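Local coordinates for protein tubulin-specific chaperone (PDB 4B6W) that probably binds alpha-tubulin and microtubule plus ends as tubulin-binding cofactor B, the chain here being its ubiquitin-like domain, at residues V5-S10 / E32-H37. Numbering follows the deposited sequence.
Sequences VSLTHS and ENVFTH
Leu7 reaches from its strand to Val34 and His37 chiefly through one methyl, CD1, and its geometry can be followed outward from the backbone. CB points toward the segment 32-37 but stays 5.7 Å from Val34 CG2. A chi1 of -58° turns CG away from the carbonyl carbon and to the side of the backbone N, and CG remains 4.8 Å from Val34 CG2. The second torsion then extends the chain, with CD1 anti to CA (chi2 175°), which carries that methyl to the helix side. There Leu7 CD1 is 4.0 Å from Val34 CG2, an apolar contact, and also 4.0 Å from His37 CD2, approaching the imidazole obliquely. The other branch is a lesser neighbour: Leu7 CD2 stands 4.2 Å from Val34 CG2. The leucine side chain runs at about a right angle to that of His37.

The facing segment is braced by bonds of its own, backbone and side-chain. His37 N donates to Val34 O at 2.9 Å, tying together the two residues that receive CD1. Asn33 O takes both Thr36 N and Thr36 OG1; the hydroxyl bond is 2.6 Å, lies in the carbonyl plane, and the angle at the carbonyl oxygen is 157°. The same Thr36 OG1 lies above one face of the His37 ring, offset toward its rim. The polar end of His37 turns elsewhere: NE2 is hydrogen-bonded to Lys19 NZ, which also bonds Asn33 OD1.

The contact is buried and joins the first strand of the ubiquitin-like beta-grasp fold to the C-terminal part of helix 27-35, packed across the mixed sheet. Around it, Leu7 also touches Phe38, Val34 meets Tyr21 and Val80, and Val16 of strand 15-22 packs against both Leu7 and His37, while strand 77-82 pairs in parallel with strand 2-9.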
loop_
_atom_site.group_PDB
_atom_site.type_symbol
_atom_site.label_atom_id
_atom_site.label_comp_id
_atom_site.label_asym_id
_atom_site.label_seq_id
_atom_site.Cartn_x
_atom_site.Cartn_y
_atom_site.Cartn_z
ATOM N N VAL A 5 -0.025 -9.380 0.106
ATOM C CA VAL A 5 0.356 -8.450 -0.963
ATOM C C VAL A 5 1.870 -8.202 -0.960
ATOM O O VAL A 5 2.580 -8.593 -0.039
ATOM C CB VAL A 5 -0.424 -7.099 -0.847
ATOM C CG1 VAL A 5 -1.877 -7.361 -0.923
ATOM C CG2 VAL A 5 -0.113 -6.358 0.476
ATOM N N SER A 6 2.377 -7.566 -2.012
ATOM C CA SER A 6 3.756 -7.088 -1.970
ATOM C C SER A 6 3.801 -5.561 -1.944
ATOM O O SER A 6 2.836 -4.897 -2.234
ATOM C CB SER A 6 4.607 -7.668 -3.113
ATOM O OG SER A 6 3.936 -7.588 -4.340
ATOM N N LEU A 7 4.933 -5.002 -1.559
ATOM C CA LEU A 7 5.059 -3.558 -1.480
ATOM C C LEU A 7 6.196 -3.156 -2.372
ATOM O O LEU A 7 7.282 -3.777 -2.334
ATOM C CB LEU A 7 5.363 -3.089 -0.072
ATOM C CG LEU A 7 4.423 -3.413 1.074
ATOM C CD1 LEU A 7 5.038 -2.917 2.399
ATOM C CD2 LEU A 7 3.078 -2.780 0.830
ATOM N N THR A 8 5.924 -2.114 -3.156
ATOM C CA THR A 8 6.900 -1.437 -3.974
ATOM C C THR A 8 6.931 0.045 -3.546
ATOM O O THR A 8 6.058 0.502 -2.823
ATOM C CB THR A 8 6.548 -1.562 -5.461
ATOM O OG1 THR A 8 5.246 -0.993 -5.687
ATOM C CG2 THR A 8 6.542 -3.025 -5.900
ATOM N N HIS A 9 7.940 0.777 -4.008
ATOM C CA HIS A 9 8.176 2.144 -3.559
ATOM C C HIS A 9 8.613 3.017 -4.718
ATOM O O HIS A 9 9.588 2.706 -5.348
ATOM C CB HIS A 9 9.277 2.144 -2.482
ATOM C CG HIS A 9 9.456 3.476 -1.822
ATOM N ND1 HIS A 9 10.689 4.084 -1.686
ATOM C CD2 HIS A 9 8.553 4.327 -1.274
ATOM C CE1 HIS A 9 10.528 5.250 -1.081
ATOM N NE2 HIS A 9 9.240 5.430 -0.837
ATOM N N SER A 10 7.924 4.130 -4.952
ATOM C CA SER A 10 8.203 5.012 -6.099
ATOM C C SER A 10 9.586 5.670 -6.121
ATOM O O SER A 10 9.999 6.180 -7.169
ATOM C CB SER A 10 7.141 6.117 -6.210
ATOM O OG SER A 10 7.300 7.130 -5.236
ATOM N N GLU A 32 1.346 3.122 8.399
ATOM C CA GLU A 32 2.171 3.050 9.595
ATOM C C GLU A 32 3.128 1.891 9.499
ATOM O O GLU A 32 4.322 2.046 9.722
ATOM C CB GLU A 32 1.320 2.854 10.847
ATOM C CG GLU A 32 0.640 4.121 11.312
ATOM C CD GLU A 32 1.637 5.193 11.676
ATOM O OE1 GLU A 32 2.549 4.879 12.486
ATOM O OE2 GLU A 32 1.496 6.330 11.154
ATOM N N ASN A 33 2.572 0.728 9.208
ATOM C CA ASN A 33 3.341 -0.484 8.987
ATOM C C ASN A 33 4.325 -0.390 7.833
ATOM O O ASN A 33 5.477 -0.793 7.962
ATOM C CB ASN A 33 2.417 -1.658 8.729
ATOM C CG ASN A 33 3.164 -2.932 8.650
ATOM O OD1 ASN A 33 3.331 -3.504 7.561
ATOM N ND2 ASN A 33 3.693 -3.366 9.785
ATOM N N VAL A 34 3.868 0.179 6.729
ATOM C CA VAL A 34 4.705 0.448 5.554
ATOM C C VAL A 34 5.949 1.273 5.905
ATOM O O VAL A 34 7.024 1.039 5.366
ATOM C CB VAL A 34 3.892 1.112 4.417
ATOM C CG1 VAL A 34 4.801 1.541 3.283
ATOM C CG2 VAL A 34 2.862 0.141 3.885
ATOM N N PHE A 35 5.802 2.214 6.838
ATOM C CA PHE A 35 6.928 3.034 7.324
ATOM C C PHE A 35 8.075 2.195 7.878
ATOM O O PHE A 35 9.232 2.578 7.771
ATOM C CB PHE A 35 6.436 4.015 8.396
ATOM C CG PHE A 35 7.526 4.876 8.993
ATOM C CD1 PHE A 35 8.288 4.413 10.069
ATOM C CD2 PHE A 35 7.774 6.137 8.491
ATOM C CE1 PHE A 35 9.303 5.201 10.643
ATOM C CE2 PHE A 35 8.781 6.951 9.053
ATOM C CZ PHE A 35 9.548 6.477 10.140
ATOM N N THR A 36 7.749 1.045 8.464
ATOM C CA THR A 36 8.786 0.124 8.990
ATOM C C THR A 36 9.726 -0.413 7.868
ATOM O O THR A 36 10.866 -0.768 8.130
ATOM C CB THR A 36 8.181 -1.028 9.877
ATOM O OG1 THR A 36 7.473 -1.972 9.086
ATOM C CG2 THR A 36 7.208 -0.461 10.897
ATOM N N HIS A 37 9.256 -0.413 6.625
ATOM C CA HIS A 37 10.064 -0.862 5.487
ATOM C C HIS A 37 10.689 0.269 4.666
ATOM O O HIS A 37 11.838 0.178 4.296
ATOM C CB HIS A 37 9.219 -1.744 4.548
ATOM C CG HIS A 37 8.630 -2.950 5.218
ATOM N ND1 HIS A 37 9.386 -4.042 5.584
ATOM C CD2 HIS A 37 7.363 -3.218 5.611
ATOM C CE1 HIS A 37 8.601 -4.941 6.151
ATOM N NE2 HIS A 37 7.367 -4.468 6.176
#